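Local coordinates for type IV secretion protein Dot (Legionella pneumophila, PDB 6KS5) that acts as a bacterial deubiquitinase and probably regulates the association of polyubiquitin with the Legionella phagosome, at residues Glu147-Thr152 / Ala156-Asn161; Glu162-Tyr167 / Lys198-Ala203; Glu139-Met144 / Tyr167-Ser172. One frame throughout, in Å; residues are numbered along the deposited sequence.

Overall arrangement
The three contacts form one cluster in an all-helical part of the chain, their centres 13 to 14 Å apart and on the same side of the chain's centre. Along the sequence, contact 1 (147-152 with 156-161) falls wholly between the two segments of contact 3 (139-144 with 167-172), while contacts 2 and 3 alternate and share Tyr-167 on helix 162-173. Direct links join them: Asn-161 and Lys-150 of contact 1 bond to Tyr-200 and Glu-162 of contact 2, Glu-166 pairs with Arg-141 between contacts 2 and 3, and Leu-149 packs on Arg-141. Helices 130-140, 146-150, 155-160, 162-173 and 193-214 thus form one interlinked bundle.

Contact 1: Glu147-Thr152 / Ala156-Asn161; sequences EELKST and ALYEAN
Tyr-158 of helix 155-160 brings its ring up to the end of helix 146-150, where it meets the side chain and carbonyl of Leu-149. Leu-149 CD2 comes to 3.7 Å from Tyr-158 CE2, and Leu-149 CB approaches the same side of the ring at CD2. CG of Tyr-158 stands anti to its own carbonyl carbon (chi1 -74°), a torsion that carries the ring across to the neighbouring helix. The backbone joins in: Leu-149 O lies 3.2 Å from Tyr-158 CD2, at the ring edge and near its plane. Thr-152 adds its OG1 4.0 Å from Tyr-158 CE2, its side chain crossing the tyrosine at about a right angle.

Polar contacts are looser. No hydrogen bond joins the two segments, and Lys-150 reaches Glu-159 through a long salt bridge, NZ to OE1 3.9 Å. The extended lysine chain runs across the glutamate, so that Lys-150 CD lies 3.5 Å from Glu-159 CG and the methylene groups pack together. The ammonium has a second carboxylate partner, the nearer of the two, in Glu-162 at the start of helix 162-173.

The far end of the tyrosine is tied to helix 130-140, its OH hydrogen-bonded to Ala-133 O and its ring edge-to-face with Tyr-137. Within 156-161, Asn-161 ND2 returns to Leu-157 O at 2.9 Å as the helix ends. Two short consecutive helices, 146-150 and 155-160, joined by a brief connection, thus pack through a buried tyrosine: plain helix-helix packing in the helical part of the chain.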
# COMPACT_ATOMS: atom_id res chain seq x y z
N GLU A 147 -7.38 6.48 17.48
CA GLU A 147 -7.17 5.10 17.05
C GLU A 147 -8.42 4.54 16.38
O GLU A 147 -8.31 3.72 15.45
CB GLU A 147 -6.76 4.23 18.24
CG GLU A 147 -5.41 4.58 18.83
CD GLU A 147 -5.49 5.71 19.83
OE1 GLU A 147 -6.60 6.24 20.05
OE2 GLU A 147 -4.44 6.08 20.41
N GLU A 148 -9.60 4.96 16.83
CA GLU A 148 -10.84 4.55 16.16
C GLU A 148 -10.94 5.14 14.76
O GLU A 148 -11.56 4.54 13.88
CB GLU A 148 -12.05 4.96 17.00
CG GLU A 148 -11.99 4.46 18.44
CD GLU A 148 -13.24 4.80 19.22
OE1 GLU A 148 -14.24 5.20 18.59
OE2 GLU A 148 -13.22 4.67 20.47
N LEU A 149 -10.32 6.30 14.53
CA LEU A 149 -10.26 6.90 13.21
C LEU A 149 -9.05 6.44 12.40
O LEU A 149 -9.00 6.68 11.19
CB LEU A 149 -10.26 8.43 13.32
CG LEU A 149 -11.57 9.11 13.72
CD1 LEU A 149 -11.42 9.87 15.02
CD2 LEU A 149 -12.05 10.05 12.62
N LYS A 150 -8.08 5.77 13.04
CA LYS A 150 -6.95 5.20 12.32
C LYS A 150 -7.28 3.86 11.69
O LYS A 150 -6.61 3.46 10.73
CB LYS A 150 -5.75 5.05 13.26
CG LYS A 150 -5.01 6.33 13.57
CD LYS A 150 -3.77 6.05 14.41
CE LYS A 150 -3.42 7.23 15.30
NZ LYS A 150 -2.07 7.09 15.92
N SER A 151 -8.27 3.15 12.21
CA SER A 151 -8.75 1.92 11.59
C SER A 151 -9.72 2.18 10.46
O SER A 151 -10.25 1.23 9.87
CB SER A 151 -9.42 1.02 12.64
OG SER A 151 -10.83 1.15 12.57
N THR A 152 -9.99 3.45 10.15
CA THR A 152 -10.91 3.78 9.08
C THR A 152 -10.19 3.72 7.73
O THR A 152 -8.97 3.53 7.65
CB THR A 152 -11.53 5.16 9.31
OG1 THR A 152 -10.49 6.15 9.39
CG2 THR A 152 -12.32 5.16 10.61
N ALA A 156 -4.22 5.68 6.91
CA ALA A 156 -2.89 6.06 6.47
C ALA A 156 -2.77 7.58 6.34
O ALA A 156 -1.73 8.16 6.68
CB ALA A 156 -2.56 5.38 5.14
N LEU A 157 -3.83 8.23 5.86
CA LEU A 157 -3.81 9.69 5.74
C LEU A 157 -3.91 10.36 7.10
O LEU A 157 -3.28 11.40 7.34
CB LEU A 157 -4.94 10.15 4.82
CG LEU A 157 -5.08 11.65 4.60
CD1 LEU A 157 -4.30 12.07 3.38
CD2 LEU A 157 -6.55 12.03 4.44
N TYR A 158 -4.70 9.78 8.00
CA TYR A 158 -4.85 10.35 9.34
C TYR A 158 -3.57 10.20 10.16
O TYR A 158 -3.32 11.00 11.06
CB TYR A 158 -6.03 9.69 10.06
CG TYR A 158 -7.38 10.16 9.55
CD1 TYR A 158 -7.48 11.12 8.57
CD2 TYR A 158 -8.56 9.64 10.08
CE1 TYR A 158 -8.71 11.55 8.11
CE2 TYR A 158 -9.79 10.06 9.63
CZ TYR A 158 -9.85 11.01 8.64
OH TYR A 158 -11.07 11.44 8.18
N GLU A 159 -2.76 9.18 9.86
CA GLU A 159 -1.52 8.98 10.61
C GLU A 159 -0.40 9.86 10.10
O GLU A 159 0.40 10.38 10.89
CB GLU A 159 -1.11 7.51 10.56
CG GLU A 159 -1.43 6.76 11.84
CD GLU A 159 -0.49 5.61 12.10
OE1 GLU A 159 -0.74 4.85 13.07
OE2 GLU A 159 0.50 5.46 11.35
N ALA A 160 -0.31 10.05 8.78
CA ALA A 160 0.76 10.87 8.23
C ALA A 160 0.65 12.31 8.71
O ALA A 160 1.67 12.93 9.05
CB ALA A 160 0.73 10.81 6.70
N ASN A 161 -0.56 12.86 8.76
CA ASN A 161 -0.79 14.24 9.17
C ASN A 161 -1.39 14.32 10.57
O ASN A 161 -2.22 15.19 10.86
CB ASN A 161 -1.68 14.97 8.18
CG ASN A 161 -1.32 14.68 6.74
OD1 ASN A 161 -0.35 15.22 6.21
ND2 ASN A 161 -2.09 13.80 6.11

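Contact 2: Glu162-Tyr167 / Lys198-Ala203; sequences EAFLEY and KNYWDA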
# COMPACT_ATOMS: atom_id res chain seq x y z
N GLU A 162 -0.96 13.43 11.47
CA GLU A 162 -1.53 13.38 12.81
C GLU A 162 -1.30 14.68 13.56
O GLU A 162 -2.21 15.18 14.25
CB GLU A 162 -0.94 12.21 13.59
CG GLU A 162 -1.53 12.01 14.98
CD GLU A 162 -1.66 10.55 15.34
OE1 GLU A 162 -1.93 9.74 14.42
OE2 GLU A 162 -1.50 10.20 16.53
N ALA A 163 -0.10 15.24 13.46
CA ALA A 163 0.23 16.44 14.24
C ALA A 163 -0.63 17.62 13.82
O ALA A 163 -1.18 18.33 14.67
CB ALA A 163 1.71 16.76 14.09
N PHE A 164 -0.77 17.85 12.51
CA PHE A 164 -1.58 18.97 12.05
C PHE A 164 -3.06 18.75 12.36
O PHE A 164 -3.77 19.70 12.71
CB PHE A 164 -1.37 19.20 10.55
CG PHE A 164 -2.39 20.11 9.92
CD1 PHE A 164 -2.21 21.48 9.94
CD2 PHE A 164 -3.53 19.60 9.31
CE1 PHE A 164 -3.15 22.32 9.37
CE2 PHE A 164 -4.47 20.43 8.74
CZ PHE A 164 -4.28 21.79 8.77
N LEU A 165 -3.53 17.51 12.23
CA LEU A 165 -4.95 17.25 12.47
C LEU A 165 -5.30 17.41 13.94
O LEU A 165 -6.36 17.96 14.27
CB LEU A 165 -5.33 15.86 11.97
CG LEU A 165 -5.61 15.75 10.46
CD1 LEU A 165 -5.67 14.30 10.00
CD2 LEU A 165 -6.89 16.49 10.09
N GLU A 166 -4.42 16.96 14.84
CA GLU A 166 -4.67 17.15 16.27
C GLU A 166 -4.68 18.63 16.62
O GLU A 166 -5.54 19.09 17.38
CB GLU A 166 -3.63 16.40 17.10
CG GLU A 166 -3.97 14.94 17.31
CD GLU A 166 -5.41 14.73 17.76
OE1 GLU A 166 -5.82 15.36 18.76
OE2 GLU A 166 -6.12 13.95 17.09
N TYR A 167 -3.72 19.38 16.09
CA TYR A 167 -3.78 20.83 16.22
C TYR A 167 -5.06 21.37 15.58
O TYR A 167 -5.72 22.24 16.16
CB TYR A 167 -2.54 21.46 15.59
CG TYR A 167 -2.48 22.96 15.77
CD1 TYR A 167 -2.13 23.52 16.99
CD2 TYR A 167 -2.78 23.80 14.71
CE1 TYR A 167 -2.07 24.89 17.15
CE2 TYR A 167 -2.73 25.17 14.86
CZ TYR A 167 -2.38 25.71 16.08
OH TYR A 167 -2.34 27.08 16.21
N LYS A 198 -5.56 23.34 2.61
CA LYS A 198 -4.79 23.42 1.37
C LYS A 198 -3.40 24.00 1.62
O LYS A 198 -2.40 23.50 1.08
CB LYS A 198 -5.54 24.25 0.34
CG LYS A 198 -4.98 24.18 -1.07
CD LYS A 198 -5.97 24.75 -2.08
CE LYS A 198 -5.26 25.36 -3.27
NZ LYS A 198 -4.15 24.49 -3.75
N ASN A 199 -3.31 25.05 2.45
CA ASN A 199 -2.02 25.64 2.76
C ASN A 199 -1.11 24.65 3.46
O ASN A 199 0.11 24.65 3.25
CB ASN A 199 -2.20 26.89 3.63
CG ASN A 199 -2.62 28.09 2.83
OD1 ASN A 199 -2.42 28.16 1.62
ND2 ASN A 199 -3.21 29.07 3.51
N TYR A 200 -1.69 23.80 4.32
CA TYR A 200 -0.90 22.75 4.94
C TYR A 200 -0.53 21.68 3.93
O TYR A 200 0.61 21.19 3.91
CB TYR A 200 -1.67 22.13 6.11
CG TYR A 200 -1.07 20.83 6.59
CD1 TYR A 200 0.15 20.82 7.25
CD2 TYR A 200 -1.72 19.62 6.38
CE1 TYR A 200 0.70 19.64 7.69
CE2 TYR A 200 -1.17 18.43 6.83
CZ TYR A 200 0.04 18.44 7.48
OH TYR A 200 0.61 17.27 7.93
N TRP A 201 -1.48 21.34 3.05
CA TRP A 201 -1.30 20.23 2.12
C TRP A 201 -0.19 20.51 1.12
O TRP A 201 0.75 19.71 0.96
CB TRP A 201 -2.61 19.94 1.40
CG TRP A 201 -2.60 18.67 0.64
CD1 TRP A 201 -2.62 18.52 -0.72
CD2 TRP A 201 -2.56 17.35 1.19
NE1 TRP A 201 -2.60 17.19 -1.05
CE2 TRP A 201 -2.56 16.45 0.11
CE3 TRP A 201 -2.53 16.84 2.49
CZ2 TRP A 201 -2.53 15.07 0.29
CZ3 TRP A 201 -2.49 15.47 2.67
CH2 TRP A 201 -2.50 14.60 1.57
N ASP A 202 -0.28 21.64 0.40
CA ASP A 202 0.68 21.94 -0.64
C ASP A 202 2.06 22.25 -0.08
O ASP A 202 3.05 22.14 -0.81
CB ASP A 202 0.21 23.12 -1.50
CG ASP A 202 -1.04 22.80 -2.30
OD1 ASP A 202 -1.17 21.66 -2.82
OD2 ASP A 202 -1.89 23.70 -2.42
N ALA A 203 2.15 22.63 1.19
CA ALA A 203 3.45 22.93 1.77
C ALA A 203 4.15 21.66 2.21
O ALA A 203 5.22 21.31 1.69
CB ALA A 203 3.31 23.91 2.94
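An offset aromatic stack between two helices, 162-173 and 193-214, makes this buried contact, and Phe-164 and Tyr-200 carry all of it. Their rings lie almost parallel, planes at 3° and centroids 3.9 Å apart, with Phe-164 CD2 3.4 Å from Tyr-200 CD2. The two side chains enter from opposite helices and slide past each other, which sets each CB over the partner's face. Phe-164 CB sits 3.6 Å from the centroid of the Tyr-200 ring, and Tyr-200 CB 3.8 Å from that of Phe-164, two reciprocal CH-pi contacts. Both residues hold CG anti to the backbone N (chi1 167° and 166°), the shared torsion that sends each ring out into the gap between the helices. The nearest CA atoms, those of Phe-164 and Tyr-200, are 8.1 Å apart.

The phenol end of Tyr-200 lies by Phe-164 CB, and its OH hydrogen-bonds to Asn-161 OD1, just before helix 162-173; this bond gives the hydroxyl of a buried side chain a polar partner.

Around the pair, Leu-165 leans on Phe-134 and Tyr-137 of helix 130-140, while Trp-201 packs on Leu-157 of helix 155-160 and on Val-130, also of helix 130-140. Helix 130-140 thus touches both helices, and the stack joins helix 162-173 to the long helix 193-214 beside it.

Contact 3: Glu139-Met144 / Tyr167-Ser172; sequences EYRSFM and YFYNRS
Tyr-169 of helix 162-173 meets both Arg-141 and Ser-142, in the chain around the C-terminal part of helix 130-140, and forms the whole contact from its side of the interface. Phe-168, just before it, points elsewhere and packs on Asp-193 and Ile-197 of helix 193-214.

CG of Tyr-169 is anti to its backbone N (chi1 166°), and this turns the ring toward the chain at 141-142. Over one face lies Arg-141 CB, 4.1 Å from the ring centroid in a CH-pi contact and offset toward the rim. The arginine then runs on, extended from CG to NE, and crosses the tyrosine at about a right angle. Its NH1 comes back to 3.2 Å from Tyr-169 CE2, with the ring at the edge of the guanidinium and the two planes 56° apart, so the group does not stack flat on the ring. Its NE has a stronger partner in Glu-166, whose salt bridge probably helps hold the guanidinium beside the ring.

At the phenol end, Tyr-169 OH lies 3.4 Å from Ser-142 CA and gives a weak hydrogen bond to Ser-142 OG at 3.5 Å. The serine's main polar partner is Glu-173, the last residue of the tyrosine's helix. Further along, Ser-172 OG turns back to Phe-168 O at 3.2 Å, a bond within the helix.

This surface contact ties the chain at 141-142 to the later part of helix 162-173. Helix 146-150 adjoins it through Lys-146 and Leu-149, which touch Arg-141, and helix 193-214 lies against Phe-168.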
# COMPACT_ATOMS: atom_id res chain seq x y z
N GLU A 139 -14.91 16.99 13.25
CA GLU A 139 -16.20 16.84 13.93
C GLU A 139 -16.38 15.44 14.52
O GLU A 139 -17.03 15.30 15.56
CB GLU A 139 -17.35 17.15 12.97
CG GLU A 139 -17.30 18.56 12.39
CD GLU A 139 -18.00 19.59 13.27
OE1 GLU A 139 -17.77 20.81 13.05
OE2 GLU A 139 -18.76 19.19 14.18
N TYR A 140 -15.82 14.41 13.87
CA TYR A 140 -15.98 13.05 14.39
C TYR A 140 -15.14 12.81 15.64
O TYR A 140 -15.53 11.98 16.47
CB TYR A 140 -15.59 12.03 13.32
CG TYR A 140 -16.64 11.75 12.26
CD1 TYR A 140 -17.93 12.26 12.37
CD2 TYR A 140 -16.34 10.97 11.15
CE1 TYR A 140 -18.89 12.00 11.39
CE2 TYR A 140 -17.28 10.71 10.17
CZ TYR A 140 -18.55 11.23 10.30
OH TYR A 140 -19.49 10.96 9.32
N ARG A 141 -14.03 13.52 15.80
CA ARG A 141 -13.17 13.24 16.94
C ARG A 141 -13.72 13.77 18.25
O ARG A 141 -13.13 13.50 19.31
CB ARG A 141 -11.78 13.83 16.70
CG ARG A 141 -10.66 12.98 17.26
CD ARG A 141 -9.33 13.69 17.15
NE ARG A 141 -8.33 13.11 18.04
CZ ARG A 141 -8.18 13.45 19.31
NH1 ARG A 141 -8.97 14.37 19.85
NH2 ARG A 141 -7.24 12.88 20.04
N SER A 142 -14.84 14.51 18.23
CA SER A 142 -15.39 14.96 19.49
C SER A 142 -15.92 13.82 20.34
O SER A 142 -16.18 14.02 21.53
CB SER A 142 -16.49 16.00 19.25
OG SER A 142 -15.94 17.31 19.31
N PHE A 143 -16.11 12.64 19.74
CA PHE A 143 -16.56 11.47 20.50
C PHE A 143 -15.85 10.20 20.06
O PHE A 143 -16.22 9.11 20.52
CB PHE A 143 -18.08 11.31 20.35
CG PHE A 143 -18.51 10.97 18.95
CD1 PHE A 143 -18.55 11.95 17.97
CD2 PHE A 143 -18.89 9.68 18.62
CE1 PHE A 143 -18.94 11.65 16.69
CE2 PHE A 143 -19.28 9.37 17.33
CZ PHE A 143 -19.31 10.35 16.37
N MET A 144 -14.84 10.30 19.20
CA MET A 144 -14.13 9.14 18.68
C MET A 144 -12.64 9.31 18.93
O MET A 144 -12.06 10.34 18.58
CB MET A 144 -14.39 8.94 17.18
CG MET A 144 -15.64 8.13 16.87
SD MET A 144 -15.53 7.29 15.28
CE MET A 144 -15.65 8.67 14.15
N TYR A 167 -3.72 19.38 16.09
CA TYR A 167 -3.78 20.83 16.22
C TYR A 167 -5.06 21.37 15.58
O TYR A 167 -5.72 22.24 16.16
CB TYR A 167 -2.54 21.46 15.59
CG TYR A 167 -2.48 22.96 15.77
CD1 TYR A 167 -2.13 23.52 16.99
CD2 TYR A 167 -2.78 23.80 14.71
CE1 TYR A 167 -2.07 24.89 17.15
CE2 TYR A 167 -2.73 25.17 14.86
CZ TYR A 167 -2.38 25.71 16.08
OH TYR A 167 -2.34 27.08 16.21
N PHE A 168 -5.43 20.85 14.41
CA PHE A 168 -6.65 21.28 13.73
C PHE A 168 -7.88 21.01 14.58
O PHE A 168 -8.82 21.82 14.61
CB PHE A 168 -6.76 20.58 12.38
CG PHE A 168 -7.90 21.06 11.52
CD1 PHE A 168 -8.26 22.40 11.51
CD2 PHE A 168 -8.58 20.18 10.70
CE1 PHE A 168 -9.30 22.84 10.71
CE2 PHE A 168 -9.62 20.62 9.89
CZ PHE A 168 -9.98 21.96 9.90
N TYR A 169 -7.91 19.88 15.28
CA TYR A 169 -9.09 19.52 16.05
C TYR A 169 -9.29 20.46 17.23
O TYR A 169 -10.29 21.18 17.30
CB TYR A 169 -8.98 18.07 16.54
CG TYR A 169 -9.98 17.71 17.61
CD1 TYR A 169 -11.33 17.60 17.31
CD2 TYR A 169 -9.58 17.49 18.92
CE1 TYR A 169 -12.25 17.27 18.28
CE2 TYR A 169 -10.49 17.16 19.90
CZ TYR A 169 -11.83 17.05 19.58
OH TYR A 169 -12.74 16.72 20.56
N ASN A 170 -8.34 20.47 18.16
CA ASN A 170 -8.52 21.24 19.38
C ASN A 170 -8.49 22.74 19.13
O ASN A 170 -9.04 23.50 19.93
CB ASN A 170 -7.47 20.83 20.42
CG ASN A 170 -6.08 21.36 20.09
OD1 ASN A 170 -5.25 20.65 19.52
ND2 ASN A 170 -5.81 22.60 20.49
N ARG A 171 -7.89 23.18 18.03
CA ARG A 171 -7.86 24.61 17.75
C ARG A 171 -9.26 25.15 17.50
O ARG A 171 -9.56 26.29 17.88
CB ARG A 171 -6.95 24.89 16.56
CG ARG A 171 -6.87 26.35 16.17
CD ARG A 171 -6.20 26.58 14.82
NE ARG A 171 -6.53 27.91 14.30
CZ ARG A 171 -7.76 28.35 14.07
NH1 ARG A 171 -8.81 27.56 14.24
NH2 ARG A 171 -7.95 29.59 13.62
N SER A 172 -10.15 24.34 16.92
CA SER A 172 -11.52 24.73 16.64
C SER A 172 -12.50 24.26 17.70
O SER A 172 -13.69 24.59 17.61
CB SER A 172 -11.95 24.21 15.27
OG SER A 172 -10.91 24.29 14.31